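Local coordinates for protein putative diguanylate cyclase (GGDEF) with PAS/PAC domain (Rhodopseudomonas palustris, PDB 3LIF) that probably makes cyclic di-GMP from two GTP molecules as a full-length membrane protein, this chain being its extracellular PDC-fold sensor domain, at residues R189-M194 with S213-L218; G166-L171 with L179-S184; D108-L113 with V130-E135; A74-D79 with R98-Y103; H27-F32 with V227-L232. All coordinates share one frame; numbering follows the deposited sequence.

Contact 1: residues R189-M194 with S213-L218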
# COMPACT_ATOMS: atom_id res chain seq x y z
N ARG A 189 -7.93 -8.51 4.05
CA ARG A 189 -7.85 -9.89 4.46
C ARG A 189 -6.45 -10.42 4.53
O ARG A 189 -5.51 -9.84 4.00
CB ARG A 189 -8.78 -10.78 3.68
CG ARG A 189 -8.68 -10.91 2.22
CD ARG A 189 -9.95 -11.79 1.99
NE ARG A 189 -10.02 -12.71 0.83
CZ ARG A 189 -9.75 -14.02 0.87
NH1 ARG A 189 -9.33 -14.63 1.95
NH2 ARG A 189 -9.88 -14.73 -0.21
N ASP A 190 -6.32 -11.49 5.31
CA ASP A 190 -5.03 -12.08 5.61
C ASP A 190 -4.79 -13.27 4.69
O ASP A 190 -5.47 -14.27 4.75
CB ASP A 190 -5.02 -12.51 7.07
CG ASP A 190 -3.65 -13.01 7.51
OD1 ASP A 190 -3.46 -13.16 8.73
OD2 ASP A 190 -2.78 -13.25 6.63
N MSE A 191 -3.83 -13.15 3.80
CA MSE A 191 -3.61 -14.20 2.83
C MSE A 191 -2.35 -15.02 3.16
O MSE A 191 -1.83 -15.73 2.29
CB MSE A 191 -3.40 -13.58 1.50
CG MSE A 191 -4.34 -12.44 1.21
SE MSE A 191 -6.01 -13.12 0.50
CE MSE A 191 -7.08 -12.90 2.05
N ALA A 192 -1.80 -14.93 4.36
CA ALA A 192 -0.57 -15.70 4.63
C ALA A 192 -0.61 -17.25 4.31
O ALA A 192 0.46 -17.87 4.21
CB ALA A 192 -0.08 -15.44 6.03
N ASN A 193 -1.79 -17.89 4.18
CA ASN A 193 -1.79 -19.31 3.97
C ASN A 193 -1.49 -19.60 2.52
O ASN A 193 -1.14 -20.71 2.16
CB ASN A 193 -3.10 -19.99 4.37
CG ASN A 193 -3.34 -19.97 5.86
OD1 ASN A 193 -2.49 -19.54 6.61
ND2 ASN A 193 -4.49 -20.43 6.28
N MSE A 194 -1.66 -18.62 1.65
CA MSE A 194 -1.27 -18.86 0.27
C MSE A 194 0.18 -19.46 0.16
O MSE A 194 1.11 -19.19 0.96
CB MSE A 194 -1.36 -17.56 -0.58
CG MSE A 194 -2.74 -17.13 -1.13
SE MSE A 194 -2.47 -15.44 -1.91
CE MSE A 194 -3.77 -14.77 -0.71
N SER A 213 -6.35 -19.55 -7.75
CA SER A 213 -6.77 -18.28 -7.24
C SER A 213 -7.65 -18.51 -6.06
O SER A 213 -8.59 -19.29 -6.10
CB SER A 213 -7.56 -17.50 -8.28
OG SER A 213 -8.19 -16.38 -7.67
N PRO A 214 -7.38 -17.77 -5.00
CA PRO A 214 -8.24 -17.80 -3.87
C PRO A 214 -9.47 -16.93 -4.10
O PRO A 214 -10.39 -16.95 -3.29
CB PRO A 214 -7.38 -17.19 -2.76
CG PRO A 214 -6.12 -16.75 -3.43
CD PRO A 214 -6.30 -16.80 -4.86
N PHE A 215 -9.48 -16.15 -5.18
CA PHE A 215 -10.59 -15.23 -5.38
C PHE A 215 -11.66 -15.83 -6.24
O PHE A 215 -12.82 -15.54 -6.04
CB PHE A 215 -10.15 -13.91 -5.96
CG PHE A 215 -9.14 -13.23 -5.14
CD1 PHE A 215 -9.50 -12.63 -3.94
CD2 PHE A 215 -7.79 -13.24 -5.52
CE1 PHE A 215 -8.57 -12.00 -3.15
CE2 PHE A 215 -6.83 -12.60 -4.74
CZ PHE A 215 -7.22 -11.97 -3.55
N ASP A 216 -11.30 -16.69 -7.17
CA ASP A 216 -12.31 -17.22 -8.05
C ASP A 216 -12.10 -18.70 -8.27
O ASP A 216 -12.81 -19.29 -9.06
CB ASP A 216 -12.29 -16.47 -9.39
CG ASP A 216 -10.96 -16.59 -10.12
OD1 ASP A 216 -10.23 -17.57 -9.91
OD2 ASP A 216 -10.62 -15.70 -10.94
N GLY A 217 -11.13 -19.32 -7.61
CA GLY A 217 -11.05 -20.76 -7.69
C GLY A 217 -10.43 -21.25 -8.97
O GLY A 217 -10.30 -22.43 -9.17
N LEU A 218 -10.02 -20.38 -9.85
CA LEU A 218 -9.50 -20.88 -11.10
C LEU A 218 -8.04 -21.24 -11.01
O LEU A 218 -7.32 -20.72 -10.17
CB LEU A 218 -9.67 -19.84 -12.21
CG LEU A 218 -11.11 -19.62 -12.56
CD1 LEU A 218 -11.22 -18.40 -13.42
CD2 LEU A 218 -11.55 -20.88 -13.29
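Met194 and Pro214 meet where two surface loops approach, the selenomethionine side chain crossing the proline ring at about a right angle. CG of Met194 lies 4.1 Å from CG of Pro214; SE also lies near that ring carbon, and the bend at chi3 (-121°) keeps CE close to it as well. Deeper in, the selenium of Met191 sits obliquely beside the Phe215 ring, 4.4 Å from its CZ, a Met-aromatic contact. Leu178 backs both of these side chains, and in this more closely packed half a long, unbranched methionine chain (selenomethionine here) can lie beside a flat ring. The outer side is looser. There Arg189 reaches across with an extended chain, and its NH2 comes only to 3.8 Å from Pro214 O, at the edge of the guanidinium and without forming a hydrogen bond. Within the second loop, Ser213 OG accepts from the backbone N of Phe215, an ST turn that shapes the chain carrying the ring. No hydrogen bond links the two loops, so their association rests on dispersion and on a weakly directed polar approach.

Contact 2: residues G166-L171 with L179-S184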
# COMPACT_ATOMS: atom_id res chain seq x y z
N GLY A 166 -10.25 -13.74 -16.19
CA GLY A 166 -9.42 -14.46 -15.22
C GLY A 166 -8.16 -13.72 -14.80
O GLY A 166 -7.49 -14.15 -13.87
N GLY A 167 -7.84 -12.62 -15.49
CA GLY A 167 -6.65 -11.82 -15.19
C GLY A 167 -6.78 -11.15 -13.83
O GLY A 167 -7.88 -10.80 -13.42
N SER A 168 -5.67 -10.99 -13.13
CA SER A 168 -5.71 -10.62 -11.72
C SER A 168 -4.45 -9.93 -11.24
O SER A 168 -3.34 -10.40 -11.48
CB SER A 168 -5.85 -11.85 -10.90
OG SER A 168 -6.09 -11.45 -9.58
N ILE A 169 -4.59 -8.81 -10.54
CA ILE A 169 -3.40 -8.22 -9.94
C ILE A 169 -3.59 -7.95 -8.48
O ILE A 169 -4.65 -7.48 -8.08
CB ILE A 169 -3.07 -6.93 -10.61
CG1 ILE A 169 -2.81 -7.23 -12.08
CG2 ILE A 169 -1.86 -6.31 -9.97
CD1 ILE A 169 -2.12 -6.14 -12.82
N SER A 170 -2.58 -8.23 -7.67
CA SER A 170 -2.68 -7.91 -6.24
C SER A 170 -1.53 -7.13 -5.73
O SER A 170 -0.37 -7.30 -6.20
CB SER A 170 -2.73 -9.17 -5.42
OG SER A 170 -3.88 -9.85 -5.80
N LEU A 171 -1.82 -6.33 -4.71
CA LEU A 171 -0.75 -5.69 -3.98
C LEU A 171 -0.85 -6.21 -2.57
O LEU A 171 -1.88 -6.04 -1.93
CB LEU A 171 -0.92 -4.19 -4.03
CG LEU A 171 0.10 -3.43 -3.17
CD1 LEU A 171 1.47 -3.65 -3.64
CD2 LEU A 171 -0.18 -1.95 -3.10
N LEU A 179 -3.51 -5.57 0.48
CA LEU A 179 -3.89 -4.13 0.40
C LEU A 179 -4.90 -3.86 -0.71
O LEU A 179 -5.87 -3.10 -0.59
CB LEU A 179 -2.69 -3.25 0.11
CG LEU A 179 -1.84 -2.89 1.31
CD1 LEU A 179 -0.91 -4.07 1.61
CD2 LEU A 179 -1.07 -1.56 1.07
N ILE A 180 -4.63 -4.43 -1.86
CA ILE A 180 -5.63 -4.30 -2.87
C ILE A 180 -5.55 -5.42 -3.85
O ILE A 180 -4.48 -6.01 -4.08
CB ILE A 180 -5.60 -2.95 -3.59
CG1 ILE A 180 -6.78 -2.92 -4.59
CG2 ILE A 180 -4.28 -2.69 -4.21
CD1 ILE A 180 -8.31 -3.14 -3.84
N GLN A 181 -6.71 -5.75 -4.39
CA GLN A 181 -6.75 -6.76 -5.40
C GLN A 181 -7.70 -6.40 -6.57
O GLN A 181 -8.81 -5.90 -6.40
CB GLN A 181 -6.95 -8.13 -4.73
CG GLN A 181 -8.08 -8.98 -5.23
CD GLN A 181 -7.88 -9.44 -6.64
OE1 GLN A 181 -6.76 -9.61 -7.10
NE2 GLN A 181 -8.96 -9.60 -7.34
N TRP A 182 -7.17 -6.54 -7.78
CA TRP A 182 -7.97 -6.32 -8.96
C TRP A 182 -8.26 -7.68 -9.67
O TRP A 182 -7.34 -8.50 -9.87
CB TRP A 182 -7.29 -5.27 -9.86
CG TRP A 182 -7.96 -5.18 -11.19
CD1 TRP A 182 -7.53 -5.74 -12.38
CD2 TRP A 182 -9.21 -4.55 -11.48
NE1 TRP A 182 -8.43 -5.47 -13.38
CE2 TRP A 182 -9.47 -4.75 -12.86
CE3 TRP A 182 -10.13 -3.84 -10.71
CZ2 TRP A 182 -10.62 -4.25 -13.49
CZ3 TRP A 182 -11.32 -3.34 -11.34
CH2 TRP A 182 -11.54 -3.55 -12.71
N PRO A 183 -9.53 -7.93 -10.10
CA PRO A 183 -10.73 -7.08 -10.13
C PRO A 183 -11.70 -7.23 -8.91
O PRO A 183 -12.63 -6.48 -8.80
CB PRO A 183 -11.46 -7.61 -11.37
CG PRO A 183 -11.16 -9.09 -11.34
CD PRO A 183 -9.73 -9.18 -10.88
N SER A 184 -11.51 -8.20 -8.04
CA SER A 184 -12.39 -8.33 -6.91
C SER A 184 -12.56 -7.04 -6.11
O SER A 184 -13.59 -6.82 -5.59
CB SER A 184 -11.89 -9.43 -5.94
OG SER A 184 -10.95 -8.91 -5.00
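Ile169 and Trp182 form a hydrogen-bonded pair in the antiparallel hairpin of strands 168-173 and 178-182, whose short segments run at 176° to each other. Backbone bonds come first. Trp182 N gives a nearly straight bond of 2.7 Å to Ile169 O, and Ile169 N returns one to Trp182 O at 2.8 Å; Leu171 N then binds Ile180 O, also at 2.8 Å. Toward the turn, Leu171 O accepts from both Leu179 N (2.9 Å) and Ile180 N (3.2 Å), each lying in the carbonyl plane. Two residues thus stand opposite one, a classic beta bulge. Between these pairs, at the non-hydrogen-bonded pair Ser170 and Gln181, the CA of Ser170 makes a CA-H...O contact with Ile180 O.

Apolar packing occupies the face bearing Ile169, Leu171, Ile180 and Trp182, which is covered by Phe154 and Tyr158 of helix 151-158. With CG1 of Ile180 anti to the backbone N (chi1 -177°), its CG2 is left to touch Leu171 CB at 3.7 Å; branched aliphatic chains suit such a covered sheet face. At the open end, the peptide before Pro183 is cis, and Pro183 CB lies over the Trp182 ring.

Small Ser170 and polar Gln181 take the other face, so the chemistry implies a two-faced hairpin: backbone bonds fix its register, while greasy side chains seat it against the helix.

Contact 3: residues D108-L113 with V130-E135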
# COMPACT_ATOMS: atom_id res chain seq x y z
N ASP A 108 13.04 5.88 17.17
CA ASP A 108 13.57 7.05 16.44
C ASP A 108 14.10 6.56 15.11
O ASP A 108 15.29 6.21 15.02
CB ASP A 108 14.76 7.68 17.19
CG ASP A 108 15.88 6.65 17.45
OD1 ASP A 108 15.56 5.45 17.65
OD2 ASP A 108 17.08 7.02 17.43
N ASP A 109 13.23 6.56 14.10
CA ASP A 109 13.64 6.23 12.74
C ASP A 109 12.78 6.89 11.65
O ASP A 109 11.71 7.45 11.93
CB ASP A 109 13.71 4.74 12.55
CG ASP A 109 12.36 4.11 12.42
OD1 ASP A 109 12.21 2.97 12.93
OD2 ASP A 109 11.46 4.72 11.80
N HIS A 110 13.26 6.83 10.42
CA HIS A 110 12.62 7.57 9.36
C HIS A 110 11.80 6.76 8.39
O HIS A 110 11.41 7.29 7.38
CB HIS A 110 13.66 8.40 8.59
CG HIS A 110 14.52 9.24 9.49
ND1 HIS A 110 14.69 10.60 9.33
CD2 HIS A 110 15.20 8.90 10.61
CE1 HIS A 110 15.46 11.05 10.29
NE2 HIS A 110 15.78 10.05 11.09
N THR A 111 11.50 5.51 8.69
CA THR A 111 10.72 4.68 7.79
C THR A 111 9.30 5.18 7.58
O THR A 111 8.62 5.43 8.54
CB THR A 111 10.59 3.28 8.42
OG1 THR A 111 11.87 2.62 8.43
CG2 THR A 111 9.53 2.42 7.66
N LEU A 112 8.83 5.30 6.33
CA LEU A 112 7.40 5.43 6.08
C LEU A 112 6.86 4.16 6.75
O LEU A 112 7.38 3.12 6.48
CB LEU A 112 7.19 5.27 4.64
CG LEU A 112 6.41 6.33 3.90
CD1 LEU A 112 5.58 5.67 2.75
CD2 LEU A 112 5.53 7.13 4.81
N LEU A 113 5.88 4.21 7.64
CA LEU A 113 5.43 2.95 8.26
C LEU A 113 4.14 2.65 7.58
O LEU A 113 3.32 3.59 7.34
CB LEU A 113 5.14 3.14 9.72
CG LEU A 113 5.09 1.99 10.74
CD1 LEU A 113 3.78 2.19 11.62
CD2 LEU A 113 5.23 0.56 10.29
N VAL A 130 -0.13 5.15 6.00
CA VAL A 130 1.31 5.28 5.89
C VAL A 130 1.66 6.44 6.85
O VAL A 130 0.82 7.38 7.04
CB VAL A 130 1.58 5.65 4.40
CG1 VAL A 130 1.56 7.18 4.14
CG2 VAL A 130 2.78 4.95 3.86
N SER A 131 2.82 6.38 7.52
CA SER A 131 3.06 7.36 8.57
C SER A 131 4.53 7.62 8.90
O SER A 131 5.40 6.75 8.73
CB SER A 131 2.30 6.95 9.87
OG SER A 131 2.94 5.88 10.57
N ARG A 132 4.81 8.82 9.41
CA ARG A 132 6.19 9.21 9.77
C ARG A 132 6.28 9.89 11.14
O ARG A 132 5.41 10.70 11.51
CB ARG A 132 6.89 10.03 8.63
CG ARG A 132 7.88 9.17 7.83
CD ARG A 132 8.39 9.76 6.48
NE ARG A 132 9.75 10.29 6.66
CZ ARG A 132 10.39 10.04 7.79
NH1 ARG A 132 9.76 9.27 8.69
NH2 ARG A 132 11.61 10.50 8.00
N ARG A 133 7.31 9.56 11.90
CA ARG A 133 7.59 10.24 13.17
C ARG A 133 7.91 11.73 13.06
O ARG A 133 8.87 12.07 12.36
CB ARG A 133 8.79 9.60 13.80
CG ARG A 133 9.17 10.19 15.11
CD ARG A 133 10.59 9.79 15.44
NE ARG A 133 10.63 9.15 16.74
CZ ARG A 133 11.28 9.64 17.79
NH1 ARG A 133 11.96 10.79 17.66
NH2 ARG A 133 11.21 8.96 18.95
N LEU A 134 7.15 12.61 13.74
CA LEU A 134 7.50 14.06 13.90
C LEU A 134 8.53 14.32 14.99
O LEU A 134 8.60 13.57 15.99
CB LEU A 134 6.28 14.87 14.24
CG LEU A 134 5.24 14.69 13.16
CD1 LEU A 134 4.07 15.56 13.49
CD2 LEU A 134 5.86 15.01 11.75
N GLU A 135 9.35 15.34 14.81
CA GLU A 135 10.43 15.60 15.76
C GLU A 135 10.60 17.11 15.92
O GLU A 135 10.23 17.91 15.05
CB GLU A 135 11.74 14.92 15.36
CG GLU A 135 11.79 13.46 15.75
CD GLU A 135 13.11 12.78 15.41
OE1 GLU A 135 13.20 11.56 15.68
OE2 GLU A 135 14.05 13.43 14.87
O HOH W 1 1.38 3.75 9.44
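Leu113 and Ser131 face each other as an antiparallel hydrogen-bonded pair where the loop after helix 99-106 enters strand 113-119. Leu113 N meets a lone pair of Ser131 O at 2.8 Å, whereas the return bond from Ser131 N to Leu113 O is weak. A water reinforces the pair by donating to Leu113 O while also bonding Ser131 OG, a use for a small hydroxyl residue here.

Farther along, Arg133 runs beneath the loop. Its CB lies 4.1 Å from Asp109 O; CG, anti to the backbone N (chi1 -179°), carries the chain on to CD, which passes 4.2 Å from Asp108 CA. A bend at chi3 then turns the guanidinium so that Asp108 CA covers one face, 3.6 Å from NE. NE itself bonds His104 O, CZ approaches Asp108 CB at 4.0 Å, NH2 comes 3.9 Å from Asp108 CA, and NH1 makes a salt bridge with Glu135 OE1 whose modelled length is doubtfully short. The long arginine chain with its flat, multi-donor end suits a place that adjoins loop, helix and carboxylate.

Arg132 takes another course, setting a face of its guanidinium under His110 O at an angle too poor for a hydrogen bond. Asp109 OD2, accepting from Thr111 N, makes an Asx turn that bends the loop. The whole is the entry of an edge strand into the five-stranded antiparallel sheet of a PDC module.

Contact 4: residues A74-D79 with R98-Y103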
# COMPACT_ATOMS: atom_id res chain seq x y z
N ALA A 74 -3.01 13.67 8.19
CA ALA A 74 -3.31 14.30 9.43
C ALA A 74 -2.09 14.32 10.31
O ALA A 74 -1.13 13.57 10.05
CB ALA A 74 -4.53 13.67 10.12
N ILE A 75 -2.14 15.23 11.30
CA ILE A 75 -1.15 15.36 12.32
C ILE A 75 -1.71 14.97 13.70
O ILE A 75 -2.84 15.32 14.04
CB ILE A 75 -0.72 16.79 12.41
CG1 ILE A 75 -0.49 17.32 11.00
CG2 ILE A 75 0.58 16.87 13.28
CD1 ILE A 75 0.90 16.98 10.44
N LEU A 76 -0.88 14.26 14.45
CA LEU A 76 -1.11 13.94 15.84
C LEU A 76 0.08 14.46 16.62
O LEU A 76 1.27 14.25 16.17
CB LEU A 76 -1.11 12.42 16.04
CG LEU A 76 -2.14 11.50 15.37
CD1 LEU A 76 -1.97 10.09 15.94
CD2 LEU A 76 -3.59 11.99 15.46
N ASP A 77 -0.17 15.09 17.78
CA ASP A 77 0.94 15.54 18.64
C ASP A 77 1.29 14.44 19.58
O ASP A 77 1.05 13.30 19.28
CB ASP A 77 0.45 16.66 19.52
CG ASP A 77 -0.76 16.25 20.45
OD1 ASP A 77 -0.94 15.04 20.89
OD2 ASP A 77 -1.54 17.19 20.73
N ALA A 78 2.02 14.72 20.64
CA ALA A 78 3.18 13.97 20.95
C ALA A 78 2.36 13.04 21.96
O ALA A 78 2.81 11.98 22.41
CB ALA A 78 4.19 14.79 21.68
N ASP A 79 1.12 13.48 22.26
CA ASP A 79 0.15 12.76 23.10
C ASP A 79 -0.87 12.00 22.26
O ASP A 79 -1.79 11.38 22.80
CB ASP A 79 -0.61 13.68 24.12
CG ASP A 79 0.34 14.42 25.10
OD1 ASP A 79 1.04 13.74 25.86
OD2 ASP A 79 0.37 15.66 25.10
N ARG A 98 -3.50 4.09 18.74
CA ARG A 98 -3.29 3.59 17.42
C ARG A 98 -1.85 3.07 17.30
O ARG A 98 -0.92 3.69 17.84
CB ARG A 98 -3.57 4.76 16.53
CG ARG A 98 -4.33 4.44 15.33
CD ARG A 98 -5.67 3.88 15.62
NE ARG A 98 -6.55 4.21 14.50
CZ ARG A 98 -7.51 3.43 14.05
NH1 ARG A 98 -7.72 2.27 14.62
NH2 ARG A 98 -8.26 3.84 13.00
N SER A 99 -1.65 1.90 16.68
CA SER A 99 -0.29 1.26 16.72
C SER A 99 0.79 2.08 16.06
O SER A 99 1.96 2.13 16.53
CB SER A 99 -0.26 -0.12 16.06
OG SER A 99 -0.81 -0.01 14.78
N TYR A 100 0.44 2.68 14.94
CA TYR A 100 1.44 3.50 14.29
C TYR A 100 1.89 4.62 15.19
O TYR A 100 3.08 4.99 15.16
CB TYR A 100 0.96 4.04 12.97
CG TYR A 100 -0.24 4.95 13.04
CD1 TYR A 100 -1.49 4.44 12.77
CD2 TYR A 100 -0.12 6.32 13.31
CE1 TYR A 100 -2.59 5.24 12.76
CE2 TYR A 100 -1.27 7.15 13.31
CZ TYR A 100 -2.49 6.58 13.02
OH TYR A 100 -3.66 7.27 13.02
N PHE A 101 0.96 5.15 16.00
CA PHE A 101 1.34 6.21 16.92
C PHE A 101 2.25 5.64 17.95
O PHE A 101 3.34 6.18 18.18
CB PHE A 101 0.16 6.86 17.59
CG PHE A 101 0.56 7.71 18.77
CD1 PHE A 101 1.01 9.00 18.58
CD2 PHE A 101 0.47 7.22 20.06
CE1 PHE A 101 1.36 9.79 19.65
CE2 PHE A 101 0.87 8.02 21.16
CZ PHE A 101 1.33 9.29 20.93
N ARG A 102 1.82 4.56 18.59
CA ARG A 102 2.71 3.91 19.54
C ARG A 102 4.07 3.59 18.90
O ARG A 102 5.09 3.76 19.54
CB ARG A 102 2.04 2.67 20.17
CG ARG A 102 1.16 3.09 21.36
CD ARG A 102 0.35 2.03 22.02
NE ARG A 102 -0.65 1.52 21.10
CZ ARG A 102 -0.50 0.36 20.43
NH1 ARG A 102 0.62 -0.35 20.60
NH2 ARG A 102 -1.44 -0.10 19.60
N TYR A 103 4.11 3.14 17.66
CA TYR A 103 5.38 2.75 17.11
C TYR A 103 6.34 3.96 16.95
O TYR A 103 7.52 3.91 17.33
CB TYR A 103 5.15 2.01 15.81
CG TYR A 103 6.43 1.76 15.05
CD1 TYR A 103 6.96 2.75 14.21
CD2 TYR A 103 7.13 0.55 15.17
CE1 TYR A 103 8.15 2.56 13.51
CE2 TYR A 103 8.32 0.33 14.47
CZ TYR A 103 8.83 1.35 13.63
OH TYR A 103 10.01 1.19 12.89
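Two different first torsions direct neighbouring rings of helix 99-106 at the end of strand 70-76: chi1 of 166° sets CG of Phe101 anti to the backbone N and sends its ring to Asp77, Ala78 and Asp79, while chi1 of 61° folds the Tyr100 ring toward Leu76. Leu76 fills the angle between them. Its CD1 lies 4.0 Å from Tyr100 CE2 and 4.1 Å from Phe101 CD1, one methyl wedged between two rings.

The far rim of Phe101 meets backbone instead of side chains. Ala78 O lies in the ring plane at its edge, 3.4 Å from CZ, and Asp77 O approaches CE1 obliquely at 3.5 Å. A leucine in place of this phenylalanine would probably fall short of these carbonyls and open a gap between the helix and the turn after the strand. Val144, on the neighbouring strand, also packs against Phe101.

Tyr100 has a second role, since its OH and Arg98 NE both bond a bound methylpentanediol, probably from the crystallisation liquor, which may mark a pocket. With no hydrogen bond between the two segments, the helix is seated by apolar packing, perhaps helped by the slightly positive ring edge of Phe101, which meets Ala78 O.

Contact 5: residues H27-F32 with V227-L232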
# COMPACT_ATOMS: atom_id res chain seq x y z
N HIS A 27 6.06 0.49 -10.04
CA HIS A 27 4.99 1.40 -9.79
C HIS A 27 4.74 1.54 -8.27
O HIS A 27 4.45 2.66 -7.78
CB HIS A 27 3.77 0.86 -10.45
CG HIS A 27 2.58 1.70 -10.24
ND1 HIS A 27 1.66 1.42 -9.25
CD2 HIS A 27 2.12 2.76 -10.92
CE1 HIS A 27 0.68 2.30 -9.33
NE2 HIS A 27 0.92 3.12 -10.33
N ALA A 28 4.85 0.42 -7.52
CA ALA A 28 4.56 0.48 -6.10
C ALA A 28 5.67 1.29 -5.52
O ALA A 28 5.44 2.31 -4.86
CB ALA A 28 4.50 -0.89 -5.47
N THR A 29 6.90 0.87 -5.81
CA THR A 29 8.01 1.62 -5.28
C THR A 29 7.85 3.12 -5.54
O THR A 29 7.94 3.93 -4.64
CB THR A 29 9.36 1.16 -5.77
OG1 THR A 29 9.60 -0.20 -5.36
CG2 THR A 29 10.42 2.06 -5.14
N HIS A 30 7.57 3.50 -6.77
CA HIS A 30 7.52 4.92 -7.10
C HIS A 30 6.36 5.58 -6.34
O HIS A 30 6.52 6.71 -5.86
CB HIS A 30 7.39 5.20 -8.62
CG HIS A 30 8.59 4.83 -9.45
ND1 HIS A 30 9.88 4.87 -8.97
CD2 HIS A 30 8.68 4.42 -10.74
CE1 HIS A 30 10.71 4.48 -9.92
NE2 HIS A 30 10.01 4.20 -11.01
N THR A 31 5.22 4.90 -6.25
CA THR A 31 4.05 5.49 -5.57
C THR A 31 4.30 5.73 -4.07
O THR A 31 4.08 6.82 -3.56
CB THR A 31 2.86 4.62 -5.68
OG1 THR A 31 2.57 4.38 -7.07
CG2 THR A 31 1.68 5.28 -5.00
N PHE A 32 4.78 4.72 -3.36
CA PHE A 32 5.16 4.96 -1.97
C PHE A 32 6.25 6.01 -1.81
O PHE A 32 6.16 6.83 -0.89
CB PHE A 32 5.45 3.65 -1.22
CG PHE A 32 4.19 2.88 -0.92
CD1 PHE A 32 3.63 2.05 -1.88
CD2 PHE A 32 3.52 3.06 0.28
CE1 PHE A 32 2.43 1.38 -1.62
CE2 PHE A 32 2.35 2.36 0.54
CZ PHE A 32 1.79 1.56 -0.41
N VAL A 227 8.41 -5.96 -3.76
CA VAL A 227 8.48 -4.59 -4.15
C VAL A 227 9.75 -3.93 -3.56
O VAL A 227 9.99 -3.82 -2.37
CB VAL A 227 7.25 -3.86 -3.65
CG1 VAL A 227 7.46 -2.30 -3.68
CG2 VAL A 227 6.04 -4.34 -4.39
N SER A 228 10.59 -3.45 -4.44
CA SER A 228 11.78 -2.84 -3.93
C SER A 228 11.53 -1.68 -2.89
O SER A 228 10.71 -0.78 -3.10
CB SER A 228 12.64 -2.39 -5.10
OG SER A 228 13.50 -1.41 -4.61
N ARG A 229 12.24 -1.75 -1.75
CA ARG A 229 12.33 -0.63 -0.83
C ARG A 229 11.14 -0.46 0.14
O ARG A 229 11.13 0.51 0.93
CB ARG A 229 12.55 0.64 -1.67
CG ARG A 229 13.65 1.55 -1.16
CD ARG A 229 14.54 2.15 -2.23
NE ARG A 229 13.95 3.30 -2.89
CZ ARG A 229 13.80 3.38 -4.21
NH1 ARG A 229 14.19 2.37 -4.98
NH2 ARG A 229 13.26 4.45 -4.75
N TYR A 230 10.13 -1.34 0.08
CA TYR A 230 8.98 -1.38 1.02
C TYR A 230 8.56 -2.84 1.21
O TYR A 230 8.65 -3.60 0.27
CB TYR A 230 7.78 -0.58 0.50
CG TYR A 230 8.15 0.82 0.25
CD1 TYR A 230 8.13 1.75 1.30
CD2 TYR A 230 8.61 1.24 -1.01
CE1 TYR A 230 8.52 3.04 1.11
CE2 TYR A 230 9.04 2.58 -1.20
CZ TYR A 230 8.99 3.47 -0.12
OH TYR A 230 9.35 4.80 -0.26
N PRO A 231 8.08 -3.22 2.42
CA PRO A 231 7.65 -4.63 2.62
C PRO A 231 6.31 -4.97 1.89
O PRO A 231 5.30 -5.30 2.54
CB PRO A 231 7.45 -4.71 4.12
CG PRO A 231 7.01 -3.28 4.53
CD PRO A 231 7.75 -2.35 3.57
N LEU A 232 6.30 -4.87 0.57
CA LEU A 232 5.10 -5.16 -0.23
C LEU A 232 5.46 -6.24 -1.27
O LEU A 232 6.62 -6.41 -1.59
CB LEU A 232 4.64 -3.88 -0.92
CG LEU A 232 4.34 -2.75 0.05
CD1 LEU A 232 3.97 -1.44 -0.66
CD2 LEU A 232 3.18 -3.15 0.98
O HOH W 2 9.93 -2.33 -6.88
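A type II beta turn, Val227 to Tyr230, joins two strands of one PDC module and lies against the long helix 5-47, with Thr29 CA and Ser228 CA 6.0 Å apart. Ala28, Thr29 and Phe32 line the helix side. The small Ala28 admits Val227, whose CG1 lies 3.7 Å from Ala28 CB. Phe32 works twice: its CB sits over the centre of the Tyr230 ring, 3.7 Å from the centroid, and its own ring receives Leu232 CD1 over one face, both CH-pi contacts. Tyr230 OH reaches on to bond Gln33 NE2, so an alanine here would probably leave Phe32 CB without its aromatic cover and that amide without its hydroxyl mate. Thr29 CG2 lies over a face of the Arg229 guanidinium. Lying anti to the carbonyl carbon (chi1 -62°), Thr29 OG1 points at the turn and donates to a lone pair of Ser228 O at 2.6 Å. A water completes the link, donating to Thr29 OG1 and accepting from Ser228 N at 2.8 Å.

In the fold
Along the chain come contact 4, contact 3, contact 2 and contact 1, and contact 5 spans them all, bringing helix 5-47 against a turn nearly 200 residues later. Contacts 3 and 4, with centres 10 Å apart, both reach one five-stranded antiparallel sheet; helix 99-106 carries one side of contact 4 and packs on contact 3. Contact 2 is the edge hairpin of the second sheet, of the same 2-1-5-4-3 strand order, and contact 1, its centre about 11 Å away, joins loops beside it, touching through Phe215 and Gln181. Between the two pairs, centres are 29 to 32 Å apart. Contact 5 lies between, near the chain's centre, touching contact 2 through Leu232 and contact 3 through Phe32. Two similar modules on one long helix make the double PDC sensor, an arrangement consistent with passing signals along that helix.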